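Local coordinates for cell cycle serine/threonine-protein kinase CDC5/MSD2 (Saccharomyces cerevisiae, PDB 6MF4) that phosphorylates serine and threonine residues of proteins such as SCC1/MCD1 and NET1 in mitotic exit, its polo-box domain recognising substrates, at residues A[57-62]-A[200-205]; A[226-231]-A[243-248]. All coordinates share one frame; numbering follows the deposited sequence.

Interaction 1 of 2, residues A[57-62]-A[200-205]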
loop_
_atom_site.group_PDB
_atom_site.type_symbol
_atom_site.label_atom_id
_atom_site.label_comp_id
_atom_site.label_asym_id
_atom_site.label_seq_id
_atom_site.Cartn_x
_atom_site.Cartn_y
_atom_site.Cartn_z
ATOM N N ILE A 57 18.612 -0.384 4.284
ATOM C CA ILE A 57 18.371 -0.635 2.874
ATOM C C ILE A 57 16.863 -0.629 2.592
ATOM O O ILE A 57 16.418 -0.069 1.591
ATOM C CB ILE A 57 19.035 -1.964 2.437
ATOM C CG1 ILE A 57 18.820 -2.240 0.953
ATOM C CG2 ILE A 57 18.533 -3.123 3.265
ATOM C CD1 ILE A 57 19.777 -3.287 0.435
ATOM N N SER A 58 16.073 -1.221 3.484
ATOM C CA SER A 58 14.619 -1.189 3.342
ATOM C C SER A 58 14.105 0.246 3.393
ATOM O O SER A 58 13.254 0.640 2.598
ATOM C CB SER A 58 13.945 -2.015 4.434
ATOM O OG SER A 58 14.209 -3.393 4.256
ATOM N N LEU A 59 14.634 1.027 4.326
ATOM C CA LEU A 59 14.228 2.421 4.456
ATOM C C LEU A 59 14.582 3.229 3.203
ATOM O O LEU A 59 13.812 4.104 2.789
ATOM C CB LEU A 59 14.876 3.067 5.683
ATOM C CG LEU A 59 14.408 2.672 7.076
ATOM C CD1 LEU A 59 15.287 3.337 8.115
ATOM C CD2 LEU A 59 12.961 3.083 7.256
ATOM N N ARG A 60 15.743 2.950 2.608
ATOM C CA ARG A 60 16.142 3.619 1.369
ATOM C C ARG A 60 15.144 3.344 0.249
ATOM O O ARG A 60 14.738 4.255 -0.478
ATOM C CB ARG A 60 17.539 3.172 0.921
ATOM C CG ARG A 60 18.682 3.828 1.659
ATOM C CD ARG A 60 19.958 3.811 0.822
ATOM N NE ARG A 60 20.425 2.456 0.539
ATOM C CZ ARG A 60 21.105 1.707 1.401
ATOM N NH1 ARG A 60 21.497 0.488 1.058
ATOM N NH2 ARG A 60 21.393 2.174 2.610
ATOM N N ILE A 61 14.765 2.079 0.112
ATOM C CA ILE A 61 13.831 1.657 -0.924
ATOM C C ILE A 61 12.470 2.321 -0.733
ATOM O O ILE A 61 11.876 2.822 -1.689
ATOM C CB ILE A 61 13.673 0.123 -0.925
ATOM C CG1 ILE A 61 14.997 -0.523 -1.338
ATOM C CG2 ILE A 61 12.555 -0.314 -1.868
ATOM C CD1 ILE A 61 15.058 -2.015 -1.086
ATOM N N LEU A 62 11.985 2.322 0.504
ATOM C CA LEU A 62 10.729 2.986 0.834
ATOM C C LEU A 62 10.768 4.474 0.486
ATOM O O LEU A 62 9.839 5.006 -0.131
ATOM C CB LEU A 62 10.416 2.809 2.319
ATOM C CG LEU A 62 9.922 1.419 2.718
ATOM C CD1 LEU A 62 10.010 1.229 4.214
ATOM C CD2 LEU A 62 8.489 1.220 2.257
ATOM N N LEU A 200 2.376 -5.419 2.461
ATOM C CA LEU A 200 2.469 -4.102 3.073
ATOM C C LEU A 200 3.858 -3.883 3.659
ATOM O O LEU A 200 4.272 -4.603 4.560
ATOM C CB LEU A 200 1.410 -3.954 4.163
ATOM C CG LEU A 200 1.387 -2.641 4.940
ATOM C CD1 LEU A 200 0.999 -1.508 4.015
ATOM C CD2 LEU A 200 0.422 -2.747 6.113
ATOM N N ARG A 201 4.576 -2.892 3.146
ATOM C CA ARG A 201 5.922 -2.604 3.631
ATOM C C ARG A 201 5.905 -1.697 4.852
ATOM O O ARG A 201 6.675 -1.890 5.793
ATOM C CB ARG A 201 6.758 -1.944 2.545
ATOM C CG ARG A 201 7.103 -2.825 1.370
ATOM C CD ARG A 201 7.675 -1.956 0.261
ATOM N NE ARG A 201 8.528 -2.709 -0.639
ATOM C CZ ARG A 201 9.081 -2.210 -1.737
ATOM N NH1 ARG A 201 8.863 -0.949 -2.093
ATOM N NH2 ARG A 201 9.844 -2.986 -2.491
ATOM N N ARG A 202 5.047 -0.685 4.818
ATOM C CA ARG A 202 4.981 0.282 5.904
ATOM C C ARG A 202 3.594 0.893 5.973
ATOM O O ARG A 202 2.972 1.160 4.945
ATOM C CB ARG A 202 6.040 1.376 5.720
ATOM C CG ARG A 202 6.072 2.416 6.842
ATOM C CD ARG A 202 7.352 3.243 6.820
ATOM N NE ARG A 202 7.493 4.026 5.597
ATOM C CZ ARG A 202 8.605 4.656 5.233
ATOM N NH1 ARG A 202 9.693 4.587 5.991
ATOM N NH2 ARG A 202 8.637 5.340 4.096
ATOM N N TYR A 203 3.104 1.075 7.194
ATOM C CA TYR A 203 1.891 1.848 7.421
ATOM C C TYR A 203 2.206 2.980 8.382
ATOM O O TYR A 203 3.108 2.866 9.211
ATOM C CB TYR A 203 0.767 0.980 7.976
ATOM C CG TYR A 203 1.009 0.508 9.389
ATOM C CD1 TYR A 203 0.643 1.292 10.478
ATOM C CD2 TYR A 203 1.604 -0.719 9.636
ATOM C CE1 TYR A 203 0.867 0.867 11.769
ATOM C CE2 TYR A 203 1.828 -1.156 10.927
ATOM C CZ TYR A 203 1.457 -0.357 11.989
ATOM O OH TYR A 203 1.681 -0.785 13.278
ATOM N N THR A 204 1.467 4.073 8.254
ATOM C CA THR A 204 1.587 5.190 9.179
ATOM C C THR A 204 0.209 5.734 9.483
ATOM O O THR A 204 -0.567 6.029 8.574
ATOM C CB THR A 204 2.461 6.318 8.621
ATOM O OG1 THR A 204 3.711 5.781 8.172
ATOM C CG2 THR A 204 2.710 7.382 9.695
ATOM N N ARG A 205 -0.083 5.859 10.771
ATOM C CA ARG A 205 -1.340 6.424 11.225
ATOM C C ARG A 205 -1.202 7.889 11.589
ATOM O O ARG A 205 -0.388 8.251 12.437
ATOM C CB ARG A 205 -1.857 5.653 12.430
ATOM C CG ARG A 205 -2.477 4.331 12.065
ATOM C CD ARG A 205 -3.828 4.153 12.731
ATOM N NE ARG A 205 -3.726 3.229 13.847
ATOM C CZ ARG A 205 -4.684 3.015 14.738
ATOM N NH1 ARG A 205 -5.836 3.677 14.665
ATOM N NH2 ARG A 205 -4.479 2.139 15.707
HETATM O O HOH W 1 12.140 5.512 4.363
#
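Leu62 overlaps both arginines of the strand, its two methyl groups parting between them. CD2 lies against the aliphatic stem of Arg201, 3.6 Å from that residue's CB, the two side chains running antiparallel alongside one another. The other branch turns to Arg202: CD1 sits above one face of the guanidinium, 3.7 Å from its plane and displaced toward the rim, and Leu62 CB approaches Arg202 NH2 at 3.6 Å. Arginine suits both strand positions because its methylenes pack like a hydrocarbon and its flat head can lie against aliphatic carbon while its N-H groups bond in other directions.

The Arg202 chain leaves with CG anti to the backbone N (chi1 -178°) and bends at chi3 (63°), which brings the head over Leu62 and to the methyl CD2 of Leu59. There one water accepts from Arg202 NH1 at 3.1 Å and donates to Leu59 O at 2.7 Å, tying the guanidinium to the helix backbone. Arg201 remains extended from CG to NE, and Ile61 CG2 lies over one face of its guanidinium, 3.8 Å from Arg201 NH1.

The neighbouring arginines can both face the helix because they form a classic beta bulge opposite the backbone of Glu213, whose carboxylate also makes a salt bridge with Arg202 NE; Trp150 of the first polo box touches Leu62, Ile61 and Arg201. Segment 57-62 of helix 56-82 thus crosses strand 200-205 of the second polo box with the two axes at 74°. With Glu213 meeting its charge, Arg202 can probably lie buried against leucine carbons at little electrostatic cost.

Interaction 2 of 2, residues A[226-231]-A[243-248]; sequences HHKMAI and PSHEST
The rings of His226 and His245 meet rim to rim, with planes inclined at 45° and centroids 5.5 Å apart, so neither lies over the other's face. Their nearest atoms, His226 NE2 and His245 NE2, make a weak hydrogen bond of 3.4 Å in which either nitrogen could be the donor. His226 CG stands anti to the backbone N (chi1 -152°), and the ring reaches across to the turn, where Pro243 O lies at its edge and in its plane, 3.4 Å from His226 CD2. Lys228 NZ sits over one face of the same ring, 3.1 Å above the plane and offset toward the rim; its positive charge would probably disfavour protonation of the imidazoles nearby.

His227 meets the same proline obliquely. Its ND1 and CE1 run along the pyrrolidine, ND1 3.2 Å from Pro243 CD and CE1 3.3 Å from Pro243 CG, while ND1 is also hydrogen-bonded to Tyr240 OH. Replacing His227 by an alanine removes the ring and is likely both to open a gap beside the proline and to leave the Tyr240 hydroxyl without this partner. At the backbone, Pro243 CA makes a CH...O contact with His226 O at 3.6 Å.

Histidine is polar enough to stay at the surface as His226 and His245, while the buried His227 pairs a flat ring for the proline with a nitrogen for Tyr240; proline gives the turn a rigid hydrocarbon wall. Strand 237-241 lies between strands 228-232 and 247-251 and hydrogen-bonds to both, so the contact joins turns at one end of a three-strand antiparallel meander in the second polo-box sheet.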
loop_
_atom_site.group_PDB
_atom_site.type_symbol
_atom_site.label_atom_id
_atom_site.label_comp_id
_atom_site.label_asym_id
_atom_site.label_seq_id
_atom_site.Cartn_x
_atom_site.Cartn_y
_atom_site.Cartn_z
ATOM N N HIS A 226 -14.013 8.079 5.264
ATOM C CA HIS A 226 -14.163 6.785 4.600
ATOM C C HIS A 226 -14.048 6.889 3.083
ATOM O O HIS A 226 -14.315 5.920 2.368
ATOM C CB HIS A 226 -15.495 6.131 4.972
ATOM C CG HIS A 226 -15.460 4.634 4.910
ATOM N ND1 HIS A 226 -14.565 3.884 5.643
ATOM C CD2 HIS A 226 -16.198 3.751 4.198
ATOM C CE1 HIS A 226 -14.759 2.602 5.389
ATOM N NE2 HIS A 226 -15.741 2.496 4.513
ATOM N N HIS A 227 -13.659 8.060 2.589
ATOM C CA HIS A 227 -13.198 8.162 1.219
ATOM C C HIS A 227 -11.757 7.673 1.229
ATOM O O HIS A 227 -10.990 8.026 2.126
ATOM C CB HIS A 227 -13.298 9.594 0.680
ATOM C CG HIS A 227 -14.691 10.153 0.681
ATOM N ND1 HIS A 227 -15.679 9.686 -0.159
ATOM C CD2 HIS A 227 -15.251 11.151 1.406
ATOM C CE1 HIS A 227 -16.793 10.369 0.054
ATOM N NE2 HIS A 227 -16.559 11.261 0.998
ATOM N N LYS A 228 -11.406 6.834 0.262
ATOM C CA LYS A 228 -10.042 6.344 0.142
ATOM C C LYS A 228 -9.501 6.664 -1.229
ATOM O O LYS A 228 -10.238 6.693 -2.218
ATOM C CB LYS A 228 -9.958 4.837 0.375
ATOM C CG LYS A 228 -10.774 4.319 1.524
ATOM C CD LYS A 228 -10.638 2.806 1.609
ATOM C CE LYS A 228 -11.699 2.193 2.495
ATOM N NZ LYS A 228 -12.045 3.077 3.628
ATOM N N MET A 229 -8.199 6.897 -1.279
ATOM C CA MET A 229 -7.522 7.158 -2.530
ATOM C C MET A 229 -6.242 6.352 -2.586
ATOM O O MET A 229 -5.524 6.240 -1.588
ATOM C CB MET A 229 -7.231 8.647 -2.681
ATOM C CG MET A 229 -8.479 9.476 -2.948
ATOM S SD MET A 229 -8.183 11.250 -2.835
ATOM C CE MET A 229 -6.729 11.431 -3.866
ATOM N N ALA A 230 -5.980 5.773 -3.751
ATOM C CA ALA A 230 -4.735 5.062 -3.991
ATOM C C ALA A 230 -3.990 5.715 -5.147
ATOM O O ALA A 230 -4.574 5.998 -6.190
ATOM C CB ALA A 230 -4.999 3.598 -4.280
ATOM N N ILE A 231 -2.700 5.961 -4.941
ATOM C CA ILE A 231 -1.830 6.524 -5.966
ATOM C C ILE A 231 -0.905 5.434 -6.501
ATOM O O ILE A 231 -0.199 4.779 -5.730
ATOM C CB ILE A 231 -0.983 7.687 -5.406
ATOM C CG1 ILE A 231 -1.872 8.757 -4.759
ATOM C CG2 ILE A 231 -0.118 8.297 -6.495
ATOM C CD1 ILE A 231 -2.837 9.464 -5.719
ATOM N N PRO A 243 -17.131 5.665 -0.220
ATOM C CA PRO A 243 -17.544 5.071 1.060
ATOM C C PRO A 243 -18.398 3.810 0.898
ATOM O O PRO A 243 -18.616 3.109 1.887
ATOM C CB PRO A 243 -18.352 6.193 1.723
ATOM C CG PRO A 243 -17.843 7.450 1.111
ATOM C CD PRO A 243 -17.474 7.098 -0.298
ATOM N N SER A 244 -18.872 3.540 -0.319
ATOM C CA SER A 244 -19.586 2.299 -0.624
ATOM C C SER A 244 -18.691 1.335 -1.411
ATOM O O SER A 244 -19.156 0.304 -1.903
ATOM C CB SER A 244 -20.865 2.595 -1.413
ATOM O OG SER A 244 -20.574 3.256 -2.633
ATOM N N HIS A 245 -17.415 1.706 -1.536
ATOM C CA HIS A 245 -16.354 0.845 -2.068
ATOM C C HIS A 245 -16.438 0.695 -3.579
ATOM O O HIS A 245 -15.921 -0.270 -4.150
ATOM C CB HIS A 245 -16.384 -0.535 -1.401
ATOM C CG HIS A 245 -16.121 -0.490 0.070
ATOM N ND1 HIS A 245 -16.391 -1.546 0.912
ATOM C CD2 HIS A 245 -15.604 0.489 0.847
ATOM C CE1 HIS A 245 -16.056 -1.215 2.147
ATOM N NE2 HIS A 245 -15.576 0.014 2.134
ATOM N N GLU A 246 -17.073 1.666 -4.224
ATOM C CA GLU A 246 -17.047 1.760 -5.675
ATOM C C GLU A 246 -15.685 2.295 -6.089
ATOM O O GLU A 246 -15.303 3.401 -5.694
ATOM C CB GLU A 246 -18.171 2.664 -6.188
ATOM C CG GLU A 246 -19.572 2.132 -5.911
ATOM C CD GLU A 246 -20.329 1.790 -7.181
ATOM O OE1 GLU A 246 -20.412 2.658 -8.078
ATOM O OE2 GLU A 246 -20.841 0.653 -7.285
ATOM N N SER A 247 -14.968 1.509 -6.887
ATOM C CA SER A 247 -13.598 1.829 -7.267
ATOM C C SER A 247 -13.504 2.314 -8.710
ATOM O O SER A 247 -14.027 1.676 -9.627
ATOM C CB SER A 247 -12.707 0.604 -7.069
ATOM O OG SER A 247 -11.378 0.868 -7.476
ATOM N N THR A 248 -12.833 3.447 -8.901
ATOM C CA THR A 248 -12.632 4.021 -10.226
ATOM C C THR A 248 -11.237 4.634 -10.321
ATOM O O THR A 248 -10.795 5.324 -9.404
ATOM C CB THR A 248 -13.691 5.087 -10.535
ATOM O OG1 THR A 248 -13.880 5.914 -9.379
ATOM C CG2 THR A 248 -15.012 4.434 -10.894
#

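Both contacts involve the antiparallel sheet of the second polo box, on opposite sides of the chain's centre; the centres of interactions 1 and 2 are about 22 Å apart and the two do not touch. Interaction 1 brings in helix 56-82, distant in sequence, and sets it against a strand near one border of the sheet. Interaction 2 is local, joining turns at the ends of nearby strands toward the other border. Interaction 1 is the more enclosed, with leucine carbons against arginines and a bridging water, whereas interaction 2 is largely surface, where exposed imidazoles and a proline touch and the direct polar link is weak. His227 and Lys228 are its buried side.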